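Long-range contacts in uncharacterized conserved protein YndB, AHSA1/START domain (Micromonospora chersina, PDB 6V04), which is of unknown function but is involved in dynemicin biosynthesis, its START/Bet v1-like fold being consistent with handling a polyketide-derived intermediate: residues 193-197 / 258-262; 165-170 / 202-208; 19-24 / 100-104. All blocks are in the same frame, centred on the assembly; numbering follows the deposited sequence.

Interaction 1: 193-197 / 258-262; sequences GPRRF and LRHRF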
ATOM      1  N   GLY A 193      10.075  13.946  15.099  1.00 33.64           N
ATOM      2  CA  GLY A 193       9.893  15.274  14.560  1.00 32.34           C
ATOM      3  C   GLY A 193      10.432  15.339  13.145  1.00 47.04           C
ATOM      4  O   GLY A 193      11.159  14.443  12.700  1.00 42.17           O
ATOM      5  N   PRO A 194      10.079  16.390  12.395  1.00 51.03           N
ATOM      6  CA  PRO A 194       9.197  17.506  12.761  1.00 53.38           C
ATOM      7  C   PRO A 194       7.743  17.059  12.949  1.00 35.38           C
ATOM      8  O   PRO A 194       7.390  16.002  12.445  1.00 34.93           O
ATOM      9  CB  PRO A 194       9.316  18.463  11.561  1.00 55.65           C
ATOM     10  CG  PRO A 194      10.475  17.960  10.737  1.00 52.32           C
ATOM     11  CD  PRO A 194      10.570  16.503  11.011  1.00 51.16           C
ATOM     12  N   ARG A 195       6.942  17.848  13.668  1.00 36.92           N
ATOM     13  CA  ARG A 195       5.506  17.609  13.806  1.00 30.54           C
ATOM     14  C   ARG A 195       4.659  18.491  12.894  1.00 26.85           C
ATOM     15  O   ARG A 195       3.654  18.031  12.353  1.00 26.11           O
ATOM     16  CB  ARG A 195       5.100  17.835  15.261  1.00 41.51           C
ATOM     17  CG  ARG A 195       3.633  17.689  15.545  1.00 36.02           C
ATOM     18  CD  ARG A 195       3.392  17.496  17.042  1.00 34.15           C
ATOM     19  NE  ARG A 195       3.919  16.224  17.529  1.00 37.39           N
ATOM     20  CZ  ARG A 195       3.673  15.729  18.738  1.00 35.65           C
ATOM     21  NH1 ARG A 195       2.907  16.400  19.588  1.00 36.86           N
ATOM     22  NH2 ARG A 195       4.184  14.569  19.105  1.00 36.60           N
ATOM     23  N   ARG A 196       5.059  19.743  12.686  1.00 28.05           N
ATOM     24  CA  ARG A 196       4.284  20.728  11.937  1.00 26.02           C
ATOM     25  C   ARG A 196       4.928  20.964  10.579  1.00 25.27           C
ATOM     26  O   ARG A 196       6.111  21.325  10.500  1.00 28.27           O
ATOM     27  CB  ARG A 196       4.222  22.034  12.732  1.00 27.62           C
ATOM     28  CG  ARG A 196       3.576  23.208  12.035  1.00 26.37           C
ATOM     29  CD  ARG A 196       3.714  24.488  12.869  1.00 27.36           C
ATOM     30  NE  ARG A 196       3.156  24.329  14.205  1.00 28.27           N
ATOM     31  CZ  ARG A 196       1.923  24.668  14.559  1.00 28.99           C
ATOM     32  NH1 ARG A 196       1.073  25.181  13.668  1.00 32.17           N
ATOM     33  NH2 ARG A 196       1.529  24.484  15.807  1.00 29.54           N
ATOM     34  N   PHE A 197       4.156  20.765   9.513  1.00 24.37           N
ATOM     35  CA  PHE A 197       4.621  20.970   8.153  1.00 23.77           C
ATOM     36  C   PHE A 197       3.770  22.023   7.455  1.00 25.38           C
ATOM     37  O   PHE A 197       2.544  22.049   7.611  1.00 25.90           O
ATOM     38  CB  PHE A 197       4.564  19.655   7.362  1.00 23.19           C
ATOM     39  CG  PHE A 197       5.455  18.595   7.919  1.00 23.68           C
ATOM     40  CD1 PHE A 197       5.042  17.809   8.982  1.00 24.16           C
ATOM     41  CD2 PHE A 197       6.721  18.399   7.401  1.00 23.90           C
ATOM     42  CE1 PHE A 197       5.871  16.840   9.513  1.00 24.90           C
ATOM     43  CE2 PHE A 197       7.557  17.436   7.929  1.00 24.66           C
ATOM     44  CZ  PHE A 197       7.132  16.651   8.988  1.00 25.18           C
ATOM     45  N   LEU A 258      10.721  10.063   7.029  1.00 20.96           N
ATOM     46  CA  LEU A 258       9.580  10.889   6.661  1.00 21.13           C
ATOM     47  C   LEU A 258       8.515  10.059   5.958  1.00 20.24           C
ATOM     48  O   LEU A 258       7.333  10.163   6.286  1.00 20.84           O
ATOM     49  CB  LEU A 258      10.024  12.042   5.769  1.00 21.53           C
ATOM     50  CG  LEU A 258      10.744  13.176   6.498  1.00 22.63           C
ATOM     51  CD1 LEU A 258      11.552  13.991   5.509  1.00 25.43           C
ATOM     52  CD2 LEU A 258       9.762  14.064   7.262  1.00 23.90           C
ATOM     53  N   ARG A 259       8.912   9.251   4.973  1.00 19.46           N
ATOM     54  CA  ARG A 259       7.938   8.444   4.236  1.00 18.28           C
ATOM     55  C   ARG A 259       7.172   7.531   5.183  1.00 22.76           C
ATOM     56  O   ARG A 259       5.938   7.449   5.125  1.00 21.49           O
ATOM     57  CB  ARG A 259       8.653   7.638   3.152  1.00 19.04           C
ATOM     58  CG  ARG A 259       7.721   6.871   2.229  1.00 18.34           C
ATOM     59  CD  ARG A 259       7.352   5.495   2.731  1.00 19.84           C
ATOM     60  NE  ARG A 259       6.559   4.849   1.679  1.00 20.13           N
ATOM     61  CZ  ARG A 259       5.568   3.994   1.871  1.00 18.93           C
ATOM     62  NH1 ARG A 259       5.191   3.587   3.064  1.00 19.38           N
ATOM     63  NH2 ARG A 259       4.910   3.536   0.803  1.00 19.79           N
ATOM     64  N   HIS A 260       7.889   6.858   6.082  1.00 21.46           N
ATOM     65  CA  HIS A 260       7.267   5.961   7.049  1.00 19.80           C
ATOM     66  C   HIS A 260       6.290   6.711   7.957  1.00 23.32           C
ATOM     67  O   HIS A 260       5.152   6.269   8.170  1.00 22.60           O
ATOM     68  CB  HIS A 260       8.379   5.271   7.842  1.00 21.00           C
ATOM     69  CG  HIS A 260       7.944   4.070   8.615  1.00 21.96           C
ATOM     70  ND1 HIS A 260       8.761   2.976   8.788  1.00 24.25           N
ATOM     71  CD2 HIS A 260       6.791   3.790   9.269  1.00 23.98           C
ATOM     72  CE1 HIS A 260       8.137   2.077   9.529  1.00 27.03           C
ATOM     73  NE2 HIS A 260       6.944   2.549   9.838  1.00 25.03           N
ATOM     74  N   ARG A 261       6.708   7.856   8.491  1.00 22.44           N
ATOM     75  CA  ARG A 261       5.842   8.602   9.399  1.00 22.79           C
ATOM     76  C   ARG A 261       4.603   9.123   8.688  1.00 21.20           C
ATOM     77  O   ARG A 261       3.497   9.089   9.245  1.00 22.53           O
ATOM     78  CB  ARG A 261       6.609   9.760  10.020  1.00 24.40           C
ATOM     79  CG  ARG A 261       7.766   9.335  10.918  1.00 27.72           C
ATOM     80  CD  ARG A 261       8.546  10.546  11.405  1.00 27.49           C
ATOM     81  NE  ARG A 261       7.714  11.395  12.257  1.00 27.48           N
ATOM     82  CZ  ARG A 261       7.685  12.724  12.234  1.00 29.01           C
ATOM     83  NH1 ARG A 261       8.459  13.420  11.408  1.00 37.26           N
ATOM     84  NH2 ARG A 261       6.888  13.367  13.071  1.00 27.90           N
ATOM     85  N   PHE A 262       4.769   9.647   7.474  1.00 21.25           N
ATOM     86  CA  PHE A 262       3.606  10.105   6.727  1.00 21.27           C
ATOM     87  C   PHE A 262       2.710   8.943   6.329  1.00 21.22           C
ATOM     88  O   PHE A 262       1.484   9.101   6.304  1.00 21.72           O
ATOM     89  CB  PHE A 262       4.050  10.904   5.504  1.00 20.06           C
ATOM     90  CG  PHE A 262       4.313  12.361   5.789  1.00 20.57           C
ATOM     91  CD1 PHE A 262       5.518  12.773   6.332  1.00 20.96           C
ATOM     92  CD2 PHE A 262       3.364  13.324   5.500  1.00 21.90           C
ATOM     93  CE1 PHE A 262       5.766  14.116   6.574  1.00 22.71           C
ATOM     94  CE2 PHE A 262       3.610  14.667   5.733  1.00 22.93           C
ATOM     95  CZ  PHE A 262       4.810  15.067   6.278  1.00 21.71           C
TER
HETATM   96  O   HOH W   1      11.031  12.887  10.391  1.00 34.18           O
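F197, at the start of strand 196-205, and R261, on helix 252-277, carry a contact between backbones that stay well apart, the nearest CA atoms, those of P194 and L258, being 9.0 Å from each other. The helix bridges this gap with three side chains within about one turn, L258, R261 and F262. R261 turns its guanidinium end-on to P194, a residue that follows a cis peptide bond; NH2 donates to P194 O at 2.8 Å and NH1 to the same oxygen at 3.0 Å. P194 O lies in the guanidinium plane, but only NH1 meets it on a lone pair; NH2 stands above the carbonyl plane. A bend at chi3 (64°) swings the guanidinium into this end-on position. NH1 also donates a hydrogen bond to a water, which donates in turn to G193 O, while NE forms a salt bridge with D190. Beside this polar grip, F262 drives its ring edge into the face of F197, with CZ 3.7 Å above the ring plane, over its centre. This is a T-shaped stack, the planes being 67° apart. L258 CD2 closes in obliquely on F197 CZ at 4.1 Å, and V188 and I151 extend the apolar surroundings of F262. A long C-terminal helix laid on a curved antiparallel sheet is the hallmark of the helix-grip fold of START/Bet v1-like proteins.

Interaction 2: 165-170 / 202-208; sequences LREETV and WQLDRER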
ATOM      1  N   LEU A 165     -14.637  15.125   0.785  1.00 25.36           N
ATOM      2  CA  LEU A 165     -14.016  16.187   0.008  1.00 24.74           C
ATOM      3  C   LEU A 165     -14.923  17.407  -0.080  1.00 26.87           C
ATOM      4  O   LEU A 165     -15.366  17.814  -1.165  1.00 28.56           O
ATOM      5  CB  LEU A 165     -13.617  15.683  -1.385  1.00 25.15           C
ATOM      6  CG  LEU A 165     -12.583  14.554  -1.347  1.00 24.69           C
ATOM      7  CD1 LEU A 165     -12.152  14.173  -2.761  1.00 31.21           C
ATOM      8  CD2 LEU A 165     -11.365  14.956  -0.499  1.00 26.52           C
ATOM      9  N   ARG A 166     -15.188  18.011   1.076  1.00 27.43           N
ATOM     10  CA  ARG A 166     -15.938  19.252   1.186  1.00 27.02           C
ATOM     11  C   ARG A 166     -15.163  20.191   2.090  1.00 28.12           C
ATOM     12  O   ARG A 166     -14.504  19.746   3.032  1.00 29.03           O
ATOM     13  CB  ARG A 166     -17.317  19.032   1.775  1.00 30.30           C
ATOM     14  CG  ARG A 166     -18.216  18.107   0.956  1.00 29.97           C
ATOM     15  CD  ARG A 166     -19.437  17.747   1.760  1.00 32.26           C
ATOM     16  NE  ARG A 166     -20.371  16.897   1.014  1.00 31.27           N
ATOM     17  CZ  ARG A 166     -21.266  16.106   1.587  1.00 38.49           C
ATOM     18  NH1 ARG A 166     -21.366  16.058   2.911  1.00 31.56           N
ATOM     19  NH2 ARG A 166     -22.066  15.361   0.832  1.00 34.65           N
ATOM     20  N   GLU A 167     -15.252  21.493   1.815  1.00 30.87           N
ATOM     21  CA  GLU A 167     -14.520  22.415   2.677  1.00 30.99           C
ATOM     22  C   GLU A 167     -14.933  22.224   4.124  1.00 34.40           C
ATOM     23  O   GLU A 167     -14.096  22.332   5.032  1.00 32.82           O
ATOM     24  CB  GLU A 167     -14.739  23.861   2.236  1.00 36.98           C
ATOM     25  CG  GLU A 167     -13.853  24.298   1.065  1.00 57.31           C
ATOM     26  CD  GLU A 167     -12.353  24.248   1.378  1.00 63.69           C
ATOM     27  OE1 GLU A 167     -11.977  24.003   2.547  1.00 57.96           O
ATOM     28  OE2 GLU A 167     -11.546  24.460   0.444  1.00 42.81           O
ATOM     29  N   GLU A 168     -16.199  21.893   4.357  1.00 34.56           N
ATOM     30  CA  GLU A 168     -16.727  21.751   5.703  1.00 31.86           C
ATOM     31  C   GLU A 168     -16.537  20.355   6.294  1.00 33.32           C
ATOM     32  O   GLU A 168     -16.925  20.145   7.449  1.00 38.68           O
ATOM     33  CB  GLU A 168     -18.214  22.133   5.725  1.00 37.00           C
ATOM     34  CG  GLU A 168     -19.176  21.147   5.068  1.00 37.67           C
ATOM     35  CD  GLU A 168     -19.436  21.431   3.599  1.00 40.83           C
ATOM     36  OE1 GLU A 168     -18.658  22.182   2.967  1.00 34.55           O
ATOM     37  OE2 GLU A 168     -20.446  20.905   3.078  1.00 41.40           O
ATOM     38  N   THR A 169     -15.954  19.397   5.557  1.00 28.52           N
ATOM     39  CA  THR A 169     -15.659  18.078   6.120  1.00 28.87           C
ATOM     40  C   THR A 169     -14.182  17.703   6.150  1.00 28.66           C
ATOM     41  O   THR A 169     -13.834  16.736   6.836  1.00 28.69           O
ATOM     42  CB  THR A 169     -16.403  16.962   5.360  1.00 29.04           C
ATOM     43  OG1 THR A 169     -16.001  16.953   3.983  1.00 30.07           O
ATOM     44  CG2 THR A 169     -17.911  17.151   5.452  1.00 32.98           C
ATOM     45  N   VAL A 170     -13.300  18.403   5.426  1.00 27.80           N
ATOM     46  CA  VAL A 170     -11.913  17.943   5.367  1.00 27.48           C
ATOM     47  C   VAL A 170     -11.264  17.939   6.747  1.00 28.84           C
ATOM     48  O   VAL A 170     -10.445  17.061   7.041  1.00 28.21           O
ATOM     49  CB  VAL A 170     -11.094  18.780   4.363  1.00 26.14           C
ATOM     50  CG1 VAL A 170     -11.453  18.389   2.932  1.00 27.60           C
ATOM     51  CG2 VAL A 170     -11.275  20.275   4.606  1.00 32.48           C
ATOM     52  N   TRP A 202      -3.347  24.568  -1.726  1.00 27.81           N
ATOM     53  CA  TRP A 202      -4.598  23.846  -1.493  1.00 28.44           C
ATOM     54  C   TRP A 202      -5.580  24.100  -2.632  1.00 27.71           C
ATOM     55  O   TRP A 202      -5.900  25.254  -2.929  1.00 30.56           O
ATOM     56  CB  TRP A 202      -5.199  24.306  -0.166  1.00 29.80           C
ATOM     57  CG  TRP A 202      -6.538  23.722   0.207  1.00 29.38           C
ATOM     58  CD1 TRP A 202      -7.768  24.220  -0.110  1.00 34.55           C
ATOM     59  CD2 TRP A 202      -6.770  22.551   0.998  1.00 27.99           C
ATOM     60  NE1 TRP A 202      -8.756  23.419   0.423  1.00 33.26           N
ATOM     61  CE2 TRP A 202      -8.168  22.390   1.108  1.00 30.88           C
ATOM     62  CE3 TRP A 202      -5.936  21.618   1.615  1.00 27.74           C
ATOM     63  CZ2 TRP A 202      -8.739  21.353   1.828  1.00 31.97           C
ATOM     64  CZ3 TRP A 202      -6.505  20.584   2.321  1.00 29.76           C
ATOM     65  CH2 TRP A 202      -7.890  20.454   2.422  1.00 32.30           C
ATOM     66  N   GLN A 203      -6.053  23.024  -3.268  1.00 29.66           N
ATOM     67  CA  GLN A 203      -7.041  23.114  -4.345  1.00 30.88           C
ATOM     68  C   GLN A 203      -8.067  22.007  -4.143  1.00 26.18           C
ATOM     69  O   GLN A 203      -7.762  20.831  -4.347  1.00 29.03           O
ATOM     70  CB  GLN A 203      -6.388  22.995  -5.723  1.00 34.40           C
ATOM     71  CG  GLN A 203      -5.391  24.102  -6.058  1.00 38.08           C
ATOM     72  CD  GLN A 203      -6.020  25.480  -6.129  1.00 65.45           C
ATOM     73  OE1 GLN A 203      -7.215  25.622  -6.389  1.00 64.08           O
ATOM     74  NE2 GLN A 203      -5.209  26.509  -5.897  1.00 75.71           N
ATOM     75  N   LEU A 204      -9.284  22.380  -3.772  1.00 32.11           N
ATOM     76  CA  LEU A 204     -10.344  21.408  -3.530  1.00 34.31           C
ATOM     77  C   LEU A 204     -11.406  21.549  -4.611  1.00 31.28           C
ATOM     78  O   LEU A 204     -11.979  22.629  -4.783  1.00 33.35           O
ATOM     79  CB  LEU A 204     -10.952  21.600  -2.142  1.00 30.51           C
ATOM     80  CG  LEU A 204     -12.158  20.719  -1.807  1.00 34.50           C
ATOM     81  CD1 LEU A 204     -11.804  19.246  -1.918  1.00 36.13           C
ATOM     82  CD2 LEU A 204     -12.670  21.034  -0.411  1.00 38.36           C
ATOM     83  N   ASP A 205     -11.642  20.459  -5.346  1.00 29.98           N
ATOM     84  CA  ASP A 205     -12.760  20.333  -6.282  1.00 32.25           C
ATOM     85  C   ASP A 205     -13.817  19.521  -5.539  1.00 27.82           C
ATOM     86  O   ASP A 205     -13.667  18.309  -5.365  1.00 30.42           O
ATOM     87  CB  ASP A 205     -12.297  19.657  -7.569  1.00 33.40           C
ATOM     88  CG  ASP A 205     -13.355  19.656  -8.659  1.00 41.29           C
ATOM     89  OD1 ASP A 205     -14.413  20.310  -8.509  1.00 41.96           O
ATOM     90  OD2 ASP A 205     -13.112  18.992  -9.688  1.00 45.65           O
ATOM     91  N   ARG A 206     -14.858  20.208  -5.063  1.00 30.82           N
ATOM     92  CA  ARG A 206     -15.806  19.624  -4.117  1.00 30.16           C
ATOM     93  C   ARG A 206     -16.321  18.262  -4.586  1.00 29.09           C
ATOM     94  O   ARG A 206     -16.809  18.122  -5.709  1.00 30.88           O
ATOM     95  CB  ARG A 206     -16.970  20.592  -3.906  1.00 32.10           C
ATOM     96  CG  ARG A 206     -18.002  20.135  -2.887  1.00 30.43           C
ATOM     97  CD  ARG A 206     -19.054  21.164  -2.664  1.00 31.79           C
ATOM     98  NE  ARG A 206     -20.057  20.729  -1.696  1.00 36.22           N
ATOM     99  CZ  ARG A 206     -20.027  21.025  -0.399  1.00 33.53           C
ATOM    100  NH1 ARG A 206     -19.050  21.776   0.097  1.00 33.37           N
ATOM    101  NH2 ARG A 206     -20.983  20.583   0.402  1.00 35.12           N
ATOM    102  N   GLU A 207     -16.182  17.257  -3.708  1.00 29.68           N
ATOM    103  CA  GLU A 207     -16.651  15.874  -3.913  1.00 32.39           C
ATOM    104  C   GLU A 207     -16.041  15.209  -5.148  1.00 33.45           C
ATOM    105  O   GLU A 207     -16.622  14.268  -5.708  1.00 32.38           O
ATOM    106  CB  GLU A 207     -18.182  15.806  -3.960  1.00 33.58           C
ATOM    107  CG  GLU A 207     -18.806  16.157  -2.608  1.00 35.33           C
ATOM    108  CD  GLU A 207     -20.301  15.945  -2.530  1.00 40.53           C
ATOM    109  OE1 GLU A 207     -20.909  15.395  -3.485  1.00 40.36           O
ATOM    110  OE2 GLU A 207     -20.886  16.366  -1.504  1.00 36.02           O
ATOM    111  N   ARG A 208     -14.855  15.662  -5.560  1.00 28.37           N
ATOM    112  CA  ARG A 208     -14.152  15.098  -6.706  1.00 32.60           C
ATOM    113  C   ARG A 208     -12.688  14.815  -6.375  1.00 28.66           C
ATOM    114  O   ARG A 208     -12.235  13.661  -6.431  1.00 30.21           O
ATOM    115  CB  ARG A 208     -14.234  16.051  -7.907  1.00 32.80           C
ATOM    116  CG  ARG A 208     -15.651  16.398  -8.404  1.00 33.78           C
ATOM    117  CD  ARG A 208     -16.304  15.234  -9.108  1.00 37.06           C
ATOM    118  NE  ARG A 208     -17.625  15.563  -9.643  1.00 37.92           N
ATOM    119  CZ  ARG A 208     -18.766  15.455  -8.971  1.00 39.55           C
ATOM    120  NH1 ARG A 208     -18.770  15.023  -7.713  1.00 35.91           N
ATOM    121  NH2 ARG A 208     -19.911  15.761  -9.568  1.00 41.55           N
TER
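R206 and E168 face each other in a two-pronged salt bridge: NH1 of R206 donates to OE1 of E168 at 2.9 Å and NH2 of R206 to OE2 of E168 at 2.7 Å, both oxygens being met on their syn sides by nearly coplanar groups. Next to it, R166 presents its side edge to E207. Its NE and NH2 both reach E207 OE2, at 2.6 Å from NE, which arrives on the anti side, whereas NH2 comes from above the carboxylate plane. The two ion pairs are layered, for the R166 chain runs over the R206 guanidinium, with CG 3.6 Å above its centre. A third carboxylate, E167, bends at chi2 (-62°) to bring OE2 within 3.0 Å of W202 NE1, close to the indole plane.

Between these polar groups sits L204, whose CD2 presses on the R166-E167 peptide and lies 3.4 Å from E167 N, a buried amide that has no partner in the model. V170 CG2 lies 3.9 Å from W202 CZ2, on the benzo part of the indole, and L165 CB rests against L204 CD1. Behind these layers the backbone is also joined: E207, in a left-handed conformation just past the strand, donates its N-H to L165 O. The 166-170 turn is closed by R166 O, which accepts from the amides of T169 and V170, and R166 NH2 has a second partner in S161 O. L165 also packs on L210 and V227, tying the loop to the sheet. The two arginines lie side by side, each with its own carboxylate, so their like charges are probably offset by E207 and E168.

Interaction 3: 19-24 / 100-104; sequences SVPAPV and AEATT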
ATOM      1  N   SER A  19       8.342 -17.432 -14.471  1.00 38.60           N
ATOM      2  CA  SER A  19       8.944 -18.746 -14.634  1.00 41.00           C
ATOM      3  C   SER A  19      10.379 -18.676 -14.137  1.00 41.24           C
ATOM      4  O   SER A  19      11.124 -17.773 -14.527  1.00 45.73           O
ATOM      5  CB  SER A  19       8.908 -19.192 -16.095  1.00 46.98           C
ATOM      6  OG  SER A  19       9.660 -20.377 -16.275  1.00 57.93           O
ATOM      7  N   VAL A  20      10.755 -19.605 -13.262  1.00 39.60           N
ATOM      8  CA  VAL A  20      12.108 -19.618 -12.702  1.00 39.61           C
ATOM      9  C   VAL A  20      12.730 -21.001 -12.857  1.00 43.80           C
ATOM     10  O   VAL A  20      12.021 -22.017 -12.807  1.00 44.73           O
ATOM     11  CB  VAL A  20      12.116 -19.193 -11.225  1.00 39.34           C
ATOM     12  CG1 VAL A  20      11.676 -17.738 -11.068  1.00 37.54           C
ATOM     13  CG2 VAL A  20      11.259 -20.123 -10.389  1.00 39.37           C
ATOM     14  N   PRO A  21      14.039 -21.090 -13.047  1.00 43.62           N
ATOM     15  CA  PRO A  21      14.679 -22.401 -13.186  1.00 48.48           C
ATOM     16  C   PRO A  21      15.034 -23.011 -11.843  1.00 66.21           C
ATOM     17  O   PRO A  21      16.154 -23.494 -11.652  1.00 69.28           O
ATOM     18  CB  PRO A  21      15.934 -22.080 -14.004  1.00 54.23           C
ATOM     19  CG  PRO A  21      16.285 -20.700 -13.577  1.00 50.26           C
ATOM     20  CD  PRO A  21      14.987 -19.988 -13.277  1.00 47.44           C
ATOM     21  N   ALA A  22      14.102 -22.966 -10.899  1.00 51.61           N
ATOM     22  CA  ALA A  22      14.230 -23.655  -9.631  1.00 42.23           C
ATOM     23  C   ALA A  22      13.124 -24.696  -9.509  1.00 42.84           C
ATOM     24  O   ALA A  22      12.029 -24.505 -10.050  1.00 46.79           O
ATOM     25  CB  ALA A  22      14.148 -22.687  -8.445  1.00 46.00           C
ATOM     26  N   PRO A  23      13.381 -25.810  -8.828  1.00 42.51           N
ATOM     27  CA  PRO A  23      12.341 -26.829  -8.670  1.00 42.64           C
ATOM     28  C   PRO A  23      11.227 -26.359  -7.748  1.00 43.59           C
ATOM     29  O   PRO A  23      11.391 -25.437  -6.944  1.00 42.83           O
ATOM     30  CB  PRO A  23      13.097 -28.021  -8.074  1.00 49.26           C
ATOM     31  CG  PRO A  23      14.257 -27.421  -7.383  1.00 54.06           C
ATOM     32  CD  PRO A  23      14.643 -26.208  -8.183  1.00 51.88           C
ATOM     33  N   VAL A  24      10.074 -27.025  -7.875  1.00 45.98           N
ATOM     34  CA  VAL A  24       8.873 -26.584  -7.167  1.00 36.77           C
ATOM     35  C   VAL A  24       9.110 -26.564  -5.663  1.00 41.07           C
ATOM     36  O   VAL A  24       8.610 -25.685  -4.954  1.00 37.35           O
ATOM     37  CB  VAL A  24       7.676 -27.479  -7.537  1.00 43.89           C
ATOM     38  CG1 VAL A  24       6.501 -27.232  -6.597  1.00 43.45           C
ATOM     39  CG2 VAL A  24       7.255 -27.226  -8.969  1.00 51.68           C
ATOM     40  N   ALA A 100       9.224 -29.012 -17.035  1.00 88.27           N
ATOM     41  CA  ALA A 100      10.500 -29.646 -17.342  1.00 85.69           C
ATOM     42  C   ALA A 100      11.639 -28.636 -17.291  1.00 84.28           C
ATOM     43  O   ALA A 100      12.740 -28.957 -16.827  1.00 83.91           O
ATOM     44  CB  ALA A 100      10.437 -30.317 -18.713  1.00 79.46           C
ATOM     45  N   GLU A 101      11.395 -27.412 -17.758  1.00 91.08           N
ATOM     46  CA  GLU A 101      12.415 -26.371 -17.753  1.00 98.70           C
ATOM     47  C   GLU A 101      12.401 -25.544 -16.472  1.00 99.61           C
ATOM     48  O   GLU A 101      13.467 -25.214 -15.939  1.00 97.69           O
ATOM     49  CB  GLU A 101      12.229 -25.443 -18.959  1.00100.04           C
ATOM     50  CG  GLU A 101      12.735 -26.016 -20.277  1.00110.11           C
ATOM     51  CD  GLU A 101      12.544 -25.062 -21.444  1.00112.84           C
ATOM     52  OE1 GLU A 101      12.703 -23.838 -21.250  1.00110.60           O
ATOM     53  OE2 GLU A 101      12.230 -25.537 -22.557  1.00113.78           O
ATOM     54  N   ALA A 102      11.220 -25.205 -15.961  1.00 69.87           N
ATOM     55  CA  ALA A 102      11.124 -24.218 -14.896  1.00 50.59           C
ATOM     56  C   ALA A 102       9.863 -24.445 -14.074  1.00 50.05           C
ATOM     57  O   ALA A 102       8.960 -25.195 -14.457  1.00 49.25           O
ATOM     58  CB  ALA A 102      11.129 -22.799 -15.472  1.00 64.56           C
ATOM     59  N   THR A 103       9.822 -23.780 -12.925  1.00 41.76           N
ATOM     60  CA  THR A 103       8.624 -23.657 -12.113  1.00 38.37           C
ATOM     61  C   THR A 103       7.943 -22.340 -12.448  1.00 38.01           C
ATOM     62  O   THR A 103       8.606 -21.312 -12.590  1.00 40.18           O
ATOM     63  CB  THR A 103       8.959 -23.692 -10.616  1.00 42.15           C
ATOM     64  OG1 THR A 103       9.458 -24.989 -10.268  1.00 46.75           O
ATOM     65  CG2 THR A 103       7.712 -23.384  -9.779  1.00 43.47           C
ATOM     66  N   THR A 104       6.619 -22.369 -12.586  1.00 39.29           N
ATOM     67  CA  THR A 104       5.862 -21.148 -12.806  1.00 38.28           C
ATOM     68  C   THR A 104       5.072 -20.812 -11.553  1.00 31.45           C
ATOM     69  O   THR A 104       4.376 -21.673 -11.004  1.00 35.52           O
ATOM     70  CB  THR A 104       4.917 -21.284 -13.998  1.00 44.34           C
ATOM     71  OG1 THR A 104       5.674 -21.551 -15.185  1.00 43.83           O
ATOM     72  CG2 THR A 104       4.116 -20.005 -14.184  1.00 40.19           C
TER
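T103 and V20 pair as neighbours in an antiparallel sheet, and the tight half of the contact is built around them. The V20 amide donates to T103 O and the T103 amide to V20 O, both at 2.8 Å from N to O, in a hydrogen-bonded pair. S19 and T104 follow as a non-hydrogen-bonded pair with CA atoms 4.3 Å apart, where S19 CA also approaches T103 O at 3.3 Å as a CA-H...O contact. Past V20 the chain swings through an inverse gamma turn centred on P21 and folds round T103. With OG1 anti to the carbonyl carbon (chi1 -67°), the T103 hydroxyl donates to A22 O at 2.6 Å, in the carbonyl plane. V24 CG2 comes across the T103 side chain at about a right angle, 3.4 Å from OG1 and 4.0 Å from CG2. V20 and T103 share a face of the sheet and pack on V27 of helix 24-32; V20 also touches A134 and L137 of helix 116-139. On the other face, S19 and T104 are not joined by a side-chain hydrogen bond and S19 is exposed to solvent, although its OG lies close to A102 CB. Beyond the paired residues, P21 and the poorly ordered E101 are exposed too. A valine in place of T103 would probably deprive A22 O of this hydroxyl donor and free the P21-P23 turn to shift. The chemistry is thus mostly backbone pairing, extended by one side-chain hydroxyl that ties the edge strand's exit to the second strand just before the helix that begins right after P23, which sits at its N-cap position.

Overall arrangement
Interactions 1 and 2 lie on the same strand, 196-205, near its two ends: interaction 1 holds its beginning to the C-terminal helix, interaction 2 its far end to the 165-170 loop. Their centres are 23 Å apart and their nearest atoms about 10 Å; their segments alternate along the chain. Interaction 3 belongs to the other seven-stranded sheet, at its 14-20 edge, on the opposite side of the chain's centre, 44 Å from interaction 1 and 51 Å from interaction 2, centre to centre. L258 of interaction 1 has its side chain about 12 Å from that of Q149, a magnesium site seen for this protein, and about 14 Å from a bound sodium ion.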